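Local coordinates for DUF5636 domain-containing protein (Legionella pneumophila subsp. pneumophila str. Philadelphia 1, PDB 4RD8) that is of unknown function and belongs to the DUF5636 family, folding as a compact, largely helical single chain without beta strands, at residues A[203-207]-A[208-212]; A[178-182]-A[183-187]; A[106-109]-A[110-113]. The protein carries 3 engineered substitutions. All coordinates share one frame; numbering follows the deposited sequence. Where two conformers were deposited one is given.

Interaction 1: residues A[203-207]-A[208-212]; sequences QNDED and QIFPV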
ATOM      1  N   GLN A 203       6.397 -10.564   8.768  1.00 38.26           N
ATOM      2  CA  GLN A 203       6.779 -11.973   8.876  1.00 40.95           C
ATOM      3  C   GLN A 203       7.501 -12.303  10.176  1.00 42.56           C
ATOM      4  O   GLN A 203       7.483 -13.449  10.627  1.00 49.76           O
ATOM      5  CB  GLN A 203       7.604 -12.412   7.658  1.00 43.35           C
ATOM      6  CG  GLN A 203       6.776 -12.513   6.378  1.00 52.95           C
ATOM      7  CD  GLN A 203       7.562 -13.049   5.189  1.00 60.09           C
ATOM      8  OE1 GLN A 203       8.279 -14.044   5.298  1.00 65.33           O
ATOM      9  NE2 GLN A 203       7.429 -12.383   4.045  1.00 62.61           N
ATOM     10  N   ASN A 204       8.125 -11.304  10.787  1.00 41.93           N
ATOM     11  CA  ASN A 204       8.788 -11.520  12.064  1.00 46.80           C
ATOM     12  C   ASN A 204       7.802 -11.444  13.224  1.00 49.99           C
ATOM     13  O   ASN A 204       7.832 -12.288  14.117  1.00 50.87           O
ATOM     14  CB  ASN A 204       9.944 -10.536  12.252  1.00 50.93           C
ATOM     15  CG  ASN A 204      11.128 -10.853  11.349  1.00 59.00           C
ATOM     16  OD1 ASN A 204      11.259 -11.973  10.847  1.00 58.03           O
ATOM     17  ND2 ASN A 204      11.998  -9.869  11.145  1.00 57.37           N
ATOM     18  N   ASP A 205       6.918 -10.445  13.179  1.00 48.81           N
ATOM     19  CA  ASP A 205       5.916 -10.207  14.225  1.00 46.37           C
ATOM     20  C   ASP A 205       6.497 -10.389  15.625  1.00 48.94           C
ATOM     21  O   ASP A 205       6.119 -11.311  16.358  1.00 51.99           O
ATOM     22  CB  ASP A 205       4.695 -11.112  14.033  1.00 45.82           C
ATOM     23  CG  ASP A 205       3.544 -10.741  14.951  1.00 47.35           C
ATOM     24  OD1 ASP A 205       3.537  -9.601  15.475  1.00 41.02           O
ATOM     25  OD2 ASP A 205       2.648 -11.589  15.155  1.00 44.79           O
ATOM     26  N   GLU A 206       7.426  -9.512  15.987  1.00 46.57           N
ATOM     27  CA  GLU A 206       8.233  -9.713  17.187  1.00 52.65           C
ATOM     28  C   GLU A 206       7.461  -9.516  18.490  1.00 57.74           C
ATOM     29  O   GLU A 206       7.828 -10.075  19.524  1.00 54.37           O
ATOM     30  CB  GLU A 206       9.477  -8.821  17.149  1.00 57.95           C
ATOM     31  CG  GLU A 206      10.464  -9.189  16.045  1.00 67.56           C
ATOM     32  CD  GLU A 206      11.547  -8.141  15.850  1.00 76.45           C
ATOM     33  OE1 GLU A 206      11.622  -7.200  16.670  1.00 82.26           O
ATOM     34  OE2 GLU A 206      12.320  -8.258  14.874  1.00 73.69           O
ATOM     35  N   ASP A 207       6.395  -8.723  18.442  1.00 62.95           N
ATOM     36  CA  ASP A 207       5.577  -8.494  19.627  1.00 62.77           C
ATOM     37  C   ASP A 207       4.340  -9.396  19.624  1.00 54.25           C
ATOM     38  O   ASP A 207       3.484  -9.287  20.505  1.00 48.88           O
ATOM     39  CB  ASP A 207       5.181  -7.014  19.737  1.00 64.62           C
ATOM     40  CG  ASP A 207       6.384  -6.075  19.693  1.00 68.45           C
ATOM     41  OD1 ASP A 207       7.441  -6.425  20.261  1.00 69.33           O
ATOM     42  OD2 ASP A 207       6.268  -4.988  19.086  1.00 72.63           O
ATOM     43  N   GLN A 208       4.271 -10.291  18.636  1.00 52.39           N
ATOM     44  CA  GLN A 208       3.152 -11.226  18.485  1.00 46.92           C
ATOM     45  C   GLN A 208       1.804 -10.506  18.492  1.00 45.47           C
ATOM     46  O   GLN A 208       0.917 -10.850  19.275  1.00 47.29           O
ATOM     47  CB  GLN A 208       3.167 -12.304  19.589  1.00 50.51           C
ATOM     48  CG  GLN A 208       4.159 -13.448  19.374  1.00 63.27           C
ATOM     49  CD  GLN A 208       5.442 -13.262  20.157  1.00 74.89           C
ATOM     50  OE1 GLN A 208       5.858 -12.134  20.419  1.00 79.52           O
ATOM     51  NE2 GLN A 208       6.078 -14.369  20.538  1.00 73.94           N
ATOM     52  N   ILE A 209       1.659  -9.506  17.625  1.00 44.06           N
ATOM     53  CA  ILE A 209       0.435  -8.712  17.552  1.00 45.16           C
ATOM     54  C   ILE A 209      -0.307  -8.880  16.223  1.00 43.03           C
ATOM     55  O   ILE A 209      -1.409  -8.357  16.044  1.00 40.32           O
ATOM     56  CB  ILE A 209       0.704  -7.217  17.833  1.00 40.51           C
ATOM     57  CG1 ILE A 209       1.824  -6.694  16.935  1.00 43.55           C
ATOM     58  CG2 ILE A 209       1.058  -7.016  19.312  1.00 43.38           C
ATOM     59  CD1 ILE A 209       1.993  -5.178  16.972  1.00 42.42           C
ATOM     60  N   PHE A 210       0.305  -9.600  15.287  1.00 42.24           N
ATOM     61  CA  PHE A 210      -0.406  -9.997  14.069  1.00 43.90           C
ATOM     62  C   PHE A 210      -0.082 -11.406  13.554  1.00 42.53           C
ATOM     63  O   PHE A 210       0.273 -11.577  12.382  1.00 40.12           O
ATOM     64  CB  PHE A 210      -0.244  -8.959  12.961  1.00 37.77           C
ATOM     65  CG  PHE A 210       1.096  -8.278  12.940  1.00 39.71           C
ATOM     66  CD1 PHE A 210       2.220  -8.930  12.449  1.00 37.40           C
ATOM     67  CD2 PHE A 210       1.223  -6.961  13.371  1.00 34.14           C
ATOM     68  CE1 PHE A 210       3.455  -8.289  12.413  1.00 33.70           C
ATOM     69  CE2 PHE A 210       2.455  -6.314  13.334  1.00 36.07           C
ATOM     70  CZ  PHE A 210       3.570  -6.980  12.856  1.00 40.27           C
ATOM     71  N   PRO A 211      -0.253 -12.418  14.418  1.00 41.64           N
ATOM     72  CA  PRO A 211       0.167 -13.790  14.112  1.00 50.13           C
ATOM     73  C   PRO A 211      -0.570 -14.412  12.927  1.00 49.25           C
ATOM     74  O   PRO A 211       0.021 -15.230  12.219  1.00 51.16           O
ATOM     75  CB  PRO A 211      -0.168 -14.550  15.395  1.00 47.95           C
ATOM     76  CG  PRO A 211      -1.289 -13.782  16.003  1.00 49.03           C
ATOM     77  CD  PRO A 211      -0.986 -12.347  15.698  1.00 42.91           C
ATOM     78  N   VAL A 212      -1.829 -14.035  12.718  1.00 43.07           N
ATOM     79  CA  VAL A 212      -2.618 -14.592  11.625  1.00 44.19           C
ATOM     80  C   VAL A 212      -2.199 -14.010  10.283  1.00 47.98           C
ATOM     81  O   VAL A 212      -1.990 -14.747   9.314  1.00 44.50           O
ATOM     82  CB  VAL A 212      -4.127 -14.401  11.858  1.00 43.18           C
ATOM     83  CG1 VAL A 212      -4.916 -14.890  10.658  1.00 43.00           C
ATOM     84  CG2 VAL A 212      -4.558 -15.152  13.108  1.00 47.05           C
TER
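Asp205 and Gln208 close a type I beta turn in the short connection between helix 195-204 and helix 211-218. Gln208 N gives a hydrogen bond to Asp205 O at 3.1 Å. The Asp205 carboxylate takes further bonds. Its OD1 accepts from Ile209 N at 2.9 Å through the syn lone pair. Its OD2 accepts from Phe210 N at 3.1 Å, with the donor above the carboxylate plane. A second bond, from Phe210 N to OD1, is weak. Asp205 CG stands opposite its own backbone N (chi1 -171°), and this carries the carboxylate to residues 209-211. There it stacks on one face of the Phe210 ring, with the two planes 20° apart. Asp205 OD1 is offset toward the rim, 3.3 Å from Phe210 CE1. Asp205 is also the first residue to leave helix 195-204, with positive phi, and Phe210 is the N-cap residue of helix 211-218. The Phe210 ring packs on Leu48 and Asn52 of helix 41-61. Backbone N-H groups thus hold a buried carboxylate beside the start of a helix, where the helix dipole would probably favour its negative charge.

Interaction 2: residues A[178-182]-A[183-187]; sequences TCWDV and LIDKL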
ATOM      1  N   THR A 178      10.837   9.172  -7.346  1.00 22.35           N
ATOM      2  CA  THR A 178       9.491   9.619  -7.692  1.00 21.42           C
ATOM      3  C   THR A 178       8.682   9.748  -6.411  1.00 27.78           C
ATOM      4  O   THR A 178       9.112   9.280  -5.356  1.00 25.08           O
ATOM      5  CB  THR A 178       8.773   8.627  -8.624  1.00 26.71           C
ATOM      6  OG1 THR A 178       8.593   7.373  -7.947  1.00 25.24           O
ATOM      7  CG2 THR A 178       9.586   8.399  -9.892  1.00 30.75           C
ATOM      8  N   CYS A 179       7.518  10.387  -6.494  1.00 20.30           N
ATOM      9  CA  CYS A 179       6.649  10.489  -5.328  1.00 20.69           C
ATOM     10  C   CYS A 179       6.221   9.090  -4.873  1.00 19.84           C
ATOM     11  O   CYS A 179       6.088   8.827  -3.672  1.00 21.86           O
ATOM     12  CB  CYS A 179       5.419  11.342  -5.650  1.00 23.10           C
ATOM     13  SG  CYS A 179       4.529  11.968  -4.187  1.00 27.01           S
ATOM     14  N   TRP A 180       5.995   8.204  -5.835  1.00 20.18           N
ATOM     15  CA  TRP A 180       5.741   6.799  -5.522  1.00 21.14           C
ATOM     16  C   TRP A 180       6.870   6.260  -4.639  1.00 22.60           C
ATOM     17  O   TRP A 180       6.613   5.713  -3.568  1.00 21.75           O
ATOM     18  CB  TRP A 180       5.626   5.992  -6.811  1.00 21.55           C
ATOM     19  CG  TRP A 180       5.618   4.497  -6.632  1.00 23.96           C
ATOM     20  CD1 TRP A 180       6.703   3.681  -6.450  1.00 28.08           C
ATOM     21  CD2 TRP A 180       4.472   3.639  -6.671  1.00 25.30           C
ATOM     22  NE1 TRP A 180       6.297   2.374  -6.348  1.00 28.78           N
ATOM     23  CE2 TRP A 180       4.932   2.318  -6.483  1.00 28.93           C
ATOM     24  CE3 TRP A 180       3.101   3.863  -6.836  1.00 24.16           C
ATOM     25  CZ2 TRP A 180       4.066   1.218  -6.457  1.00 29.89           C
ATOM     26  CZ3 TRP A 180       2.242   2.773  -6.813  1.00 26.48           C
ATOM     27  CH2 TRP A 180       2.728   1.467  -6.626  1.00 33.81           C
ATOM     28  N   ASP A 181       8.113   6.423  -5.084  1.00 24.14           N
ATOM     29  CA  ASP A 181       9.279   6.025  -4.288  1.00 25.23           C
ATOM     30  C   ASP A 181       9.293   6.619  -2.873  1.00 25.31           C
ATOM     31  O   ASP A 181       9.515   5.909  -1.889  1.00 25.15           O
ATOM     32  CB  ASP A 181      10.573   6.457  -4.979  1.00 26.38           C
ATOM     33  CG  ASP A 181      10.833   5.722  -6.284  1.00 29.40           C
ATOM     34  OD1 ASP A 181      10.192   4.677  -6.544  1.00 30.49           O
ATOM     35  OD2 ASP A 181      11.716   6.186  -7.043  1.00 27.70           O
ATOM     36  N   VAL A 182       9.095   7.931  -2.778  1.00 23.77           N
ATOM     37  CA  VAL A 182       9.240   8.636  -1.498  1.00 23.62           C
ATOM     38  C   VAL A 182       8.210   8.173  -0.475  1.00 21.03           C
ATOM     39  O   VAL A 182       8.479   8.148   0.745  1.00 22.99           O
ATOM     40  CB  VAL A 182       9.167  10.171  -1.698  1.00 27.66           C
ATOM     41  CG1 VAL A 182       9.079  10.895  -0.376  1.00 36.46           C
ATOM     42  CG2 VAL A 182      10.390  10.649  -2.463  1.00 27.67           C
ATOM     43  N   LEU A 183       7.038   7.780  -0.966  1.00 19.60           N
ATOM     44  CA  LEU A 183       5.954   7.366  -0.087  1.00 24.57           C
ATOM     45  C   LEU A 183       6.002   5.891   0.282  1.00 21.68           C
ATOM     46  O   LEU A 183       5.913   5.550   1.457  1.00 25.05           O
ATOM     47  CB  LEU A 183       4.593   7.681  -0.710  1.00 24.78           C
ATOM     48  CG  LEU A 183       4.307   9.178  -0.834  1.00 22.89           C
ATOM     49  CD1 LEU A 183       2.867   9.388  -1.272  1.00 26.80           C
ATOM     50  CD2 LEU A 183       4.600   9.903   0.480  1.00 25.09           C
ATOM     51  N   ILE A 184       6.152   5.022  -0.714  1.00 19.51           N
ATOM     52  CA  ILE A 184       5.929   3.599  -0.487  1.00 20.40           C
ATOM     53  C   ILE A 184       6.966   2.693  -1.124  1.00 20.39           C
ATOM     54  O   ILE A 184       6.810   1.476  -1.115  1.00 21.85           O
ATOM     55  CB  ILE A 184       4.529   3.166  -0.987  1.00 19.91           C
ATOM     56  CG1 ILE A 184       4.406   3.445  -2.492  1.00 25.09           C
ATOM     57  CG2 ILE A 184       3.416   3.848  -0.166  1.00 21.37           C
ATOM     58  CD1 ILE A 184       3.151   2.916  -3.123  1.00 28.09           C
ATOM     59  N   ASP A 185       8.022   3.265  -1.700  1.00 19.20           N
ATOM     60  CA  ASP A 185       9.062   2.430  -2.304  1.00 21.01           C
ATOM     61  C   ASP A 185      10.459   2.962  -1.952  1.00 21.69           C
ATOM     62  O   ASP A 185      11.378   2.919  -2.774  1.00 23.56           O
ATOM     63  CB  ASP A 185       8.865   2.349  -3.826  1.00 21.47           C
ATOM     64  CG  ASP A 185       9.033   0.946  -4.374  1.00 30.15           C
ATOM     65  OD1 ASP A 185       9.291   0.015  -3.590  1.00 28.51           O
ATOM     66  OD2 ASP A 185       8.890   0.767  -5.605  1.00 32.21           O
ATOM     67  N   LYS A 186      10.599   3.451  -0.718  1.00 21.22           N
ATOM     68  CA  LYS A 186      11.839   4.106  -0.271  1.00 23.07           C
ATOM     69  C   LYS A 186      12.786   3.099   0.365  1.00 26.99           C
ATOM     70  O   LYS A 186      12.948   3.058   1.588  1.00 25.98           O
ATOM     71  CB  LYS A 186      11.537   5.238   0.723  1.00 30.07           C
ATOM     72  CG  LYS A 186      12.633   6.299   0.837  1.00 28.72           C
ATOM     73  CD  LYS A 186      12.846   7.013  -0.509  1.00 32.96           C
ATOM     74  CE  LYS A 186      13.887   8.129  -0.411  1.00 37.83           C
ATOM     75  NZ  LYS A 186      15.282   7.627  -0.271  1.00 35.98           N
ATOM     76  N   LEU A 187      13.417   2.290  -0.480  1.00 26.19           N
ATOM     77  CA  LEU A 187      14.323   1.250  -0.021  1.00 28.40           C
ATOM     78  C   LEU A 187      15.432   1.841   0.835  1.00 36.05           C
ATOM     79  O   LEU A 187      15.969   2.906   0.518  1.00 34.16           O
ATOM     80  CB  LEU A 187      14.932   0.516  -1.210  1.00 34.83           C
ATOM     81  CG  LEU A 187      13.935  -0.277  -2.046  1.00 32.23           C
ATOM     82  CD1 LEU A 187      14.666  -1.115  -3.089  1.00 31.18           C
ATOM     83  CD2 LEU A 187      13.114  -1.162  -1.142  1.00 41.72           C
TER
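Trp180 and Ile184 make the tight part of this contact, one turn apart on helix 179-184. Ile184 CD1 sits over one face of the indole, 3.6 Å from the centroid of the six-membered ring and almost on its normal, a CH-pi contact. Ile184 CG1 lies between the backbone N and the carbonyl carbon (chi1 60°), which sends the extended CG1-CD1 branch over the ring. The backbone bond from Ile184 N to Trp180 O, 3.0 Å, holds the same turn. At the indole edge, NE1 of Trp180 donates to Asp185 OD2 at 3.1 Å. The acceptor is in the ring plane, but NE1 stands above the plane of the carboxylate, and the two planes are 78° apart. Asp185 OD1 forms a salt bridge with Arg122, so the carboxylate is held at both oxygens. The side more open to solvent is at the N-cap, where Thr178 and Asp181 are partly exposed. They form a capping box: Asp181 N donates to Thr178 OG1 and Thr178 N to Asp181 OD2, each at 3.1 Å. Asp181 OD1 and Asp185 OD2 are 4.2 Å apart, a like-charge approach that Arg122 probably eases. Cys179 and Leu183 face helix 25-38 at Cys31. Ile184 packs on His131 and Trp135 of helix 130-144, and the Trp180 ring meets His131 and Phe106 edge-to-face.

Interaction 3: residues A[106-109]-A[110-113]; sequences FMFL and VSSG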
ATOM      1  N   PHE A 106       3.475   0.193 -16.194  1.00 19.90           N
ATOM      2  CA  PHE A 106       3.106   0.098 -14.789  1.00 18.98           C
ATOM      3  C   PHE A 106       2.480   1.414 -14.311  1.00 18.15           C
ATOM      4  O   PHE A 106       1.411   1.422 -13.699  1.00 18.36           O
ATOM      5  CB  PHE A 106       4.333  -0.242 -13.925  1.00 19.26           C
ATOM      6  CG  PHE A 106       4.017  -0.377 -12.461  1.00 22.43           C
ATOM      7  CD1 PHE A 106       3.535  -1.570 -11.949  1.00 23.38           C
ATOM      8  CD2 PHE A 106       4.172   0.702 -11.602  1.00 23.64           C
ATOM      9  CE1 PHE A 106       3.227  -1.694 -10.596  1.00 25.72           C
ATOM     10  CE2 PHE A 106       3.863   0.585 -10.246  1.00 22.07           C
ATOM     11  CZ  PHE A 106       3.387  -0.612  -9.745  1.00 21.99           C
HETATM   12  N   MSE A 107       3.142   2.522 -14.607  1.00 19.76           N
HETATM   13  CA  MSE A 107       2.662   3.827 -14.148  1.00 19.83           C
HETATM   14  C   MSE A 107       1.354   4.227 -14.837  1.00 19.33           C
HETATM   15  O   MSE A 107       0.509   4.886 -14.238  1.00 18.04           O
HETATM   16  CB  MSE A 107       3.753   4.894 -14.284  1.00 24.06           C
HETATM   17  CG  MSE A 107       4.901   4.674 -13.307  1.00 27.77           C
HETATM   18 SE   MSE A 107       4.344   4.656 -11.413  0.58 33.72          SE
HETATM   19  CE  MSE A 107       5.342   6.261 -10.937  1.00 43.27           C
ATOM     20  N   PHE A 108       1.167   3.789 -16.077  1.00 16.25           N
ATOM     21  CA  PHE A 108      -0.116   4.003 -16.747  1.00 15.95           C
ATOM     22  C   PHE A 108      -1.242   3.304 -15.972  1.00 15.91           C
ATOM     23  O   PHE A 108      -2.325   3.866 -15.755  1.00 17.72           O
ATOM     24  CB  PHE A 108      -0.072   3.511 -18.202  1.00 17.08           C
ATOM     25  CG  PHE A 108      -1.431   3.489 -18.861  1.00 16.77           C
ATOM     26  CD1 PHE A 108      -1.973   4.644 -19.396  1.00 23.18           C
ATOM     27  CD2 PHE A 108      -2.178   2.318 -18.904  1.00 14.93           C
ATOM     28  CE1 PHE A 108      -3.234   4.633 -19.987  1.00 24.19           C
ATOM     29  CE2 PHE A 108      -3.442   2.304 -19.501  1.00 17.17           C
ATOM     30  CZ  PHE A 108      -3.966   3.461 -20.038  1.00 18.55           C
ATOM     31  N   LEU A 109      -1.001   2.068 -15.549  1.00 15.54           N
ATOM     32  CA  LEU A 109      -2.045   1.338 -14.829  1.00 14.70           C
ATOM     33  C   LEU A 109      -2.298   1.951 -13.450  1.00 14.84           C
ATOM     34  O   LEU A 109      -3.439   1.978 -12.982  1.00 14.86           O
ATOM     35  CB  LEU A 109      -1.676  -0.144 -14.706  1.00 14.17           C
ATOM     36  CG  LEU A 109      -1.693  -0.827 -16.080  1.00 14.81           C
ATOM     37  CD1 LEU A 109      -1.122  -2.249 -15.976  1.00 17.30           C
ATOM     38  CD2 LEU A 109      -3.136  -0.880 -16.621  1.00 17.69           C
ATOM     39  N   VAL A 110      -1.235   2.432 -12.801  1.00 15.18           N
ATOM     40  CA  VAL A 110      -1.394   3.138 -11.519  1.00 16.69           C
ATOM     41  C   VAL A 110      -2.276   4.370 -11.737  1.00 16.23           C
ATOM     42  O   VAL A 110      -3.229   4.621 -10.986  1.00 15.48           O
ATOM     43  CB  VAL A 110      -0.023   3.565 -10.926  1.00 15.68           C
ATOM     44  CG1 VAL A 110      -0.217   4.559  -9.750  1.00 15.15           C
ATOM     45  CG2 VAL A 110       0.745   2.337 -10.452  1.00 17.85           C
ATOM     46  N   SER A 111      -1.956   5.130 -12.781  1.00 16.65           N
ATOM     47  CA  SER A 111      -2.705   6.349 -13.076  0.66 17.95           C
ATOM     48  C   SER A 111      -4.156   6.046 -13.413  1.00 17.74           C
ATOM     49  O   SER A 111      -5.005   6.937 -13.360  1.00 17.26           O
ATOM     50  CB  SER A 111      -2.072   7.130 -14.230  0.66 18.14           C
ATOM     51  OG  SER A 111      -2.415   6.555 -15.482  0.66 18.74           O
ATOM     52  N   SER A 112      -4.432   4.797 -13.770  1.00 15.35           N
ATOM     53  CA  SER A 112      -5.780   4.384 -14.127  1.00 16.18           C
ATOM     54  C   SER A 112      -6.541   3.789 -12.949  1.00 16.95           C
ATOM     55  O   SER A 112      -7.709   3.428 -13.094  1.00 16.24           O
ATOM     56  CB  SER A 112      -5.754   3.371 -15.282  1.00 17.08           C
ATOM     57  OG  SER A 112      -5.060   3.919 -16.399  1.00 19.63           O
ATOM     58  N   GLY A 113      -5.884   3.678 -11.791  1.00 16.06           N
ATOM     59  CA  GLY A 113      -6.554   3.206 -10.587  1.00 16.96           C
ATOM     60  C   GLY A 113      -6.388   1.733 -10.229  1.00 18.91           C
ATOM     61  O   GLY A 113      -7.023   1.249  -9.291  1.00 17.71           O
TER
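The last turn of helix 103-111 is held by backbone bonds from Val110 N to Phe106 O, 3.0 Å, and from Ser111 N to Met107 O, 2.9 Å, both fairly straight. On the buried side, Val110 CG2 meets the Phe106 ring at CE2, 3.6 Å away. The methyl comes in obliquely to the ring. Val110 CG2 lies opposite its own carbonyl carbon and beside the backbone N, which turns it back toward residue 106. Val110 CG2 is also 4.4 Å from SE of Met107, a selenomethionine. Phe106 and Met107 thus meet one valine branch from the same general side. Val110 and Met107 also pack on Trp180 of helix 179-184, while Leu109 packs on Leu101 and Leu116 in the loops. The helix then ends in a Schellman motif. Gly113 has positive phi (98°), and its N donates to Val110 O at 2.9 Å. Two weak bonds lead from Ser112 N back to Phe108 O and Leu109 O. The Gly113 backbone also hydrogen-bonds that of Arg89, whose NE bonds Ser112 O. The hydroxyls gather at the more open side of this end. Ser112 OG donates to Phe108 O at 2.8 Å, tilted 33° from the carbonyl plane. Ser112 OG also stands over one face of the Phe108 ring, shifted from the centre toward the rim, 3.8 Å from Phe108 CZ. Ser111 OG donates to Phe108 O from the other face of the carbonyl plane, but Ser111 has two conformers and this second grip holds for one of them, so it is less certain.

Overall arrangement
Along the chain the order is interaction 3, interaction 2, interaction 1. Interactions 2 and 3 are neighbours, with centres about 15 Å apart. They touch where Trp180 of helix 179-184 meets Phe106, Met107 and Val110 of helix 103-111, so the indole joins two helices far apart in sequence. Interaction 1 stands apart. Its centre is about 25 Å from that of interaction 2 and about 32 Å from that of interaction 3, on the opposite side of the chain's centre from the latter. Helix 195-204, the next after helix 179-184, leads into interaction 1. All three lie in the DUF5636 range. Interactions 2 and 3 pack two helices together; interaction 1 connects helix 195-204 to helix 211-218.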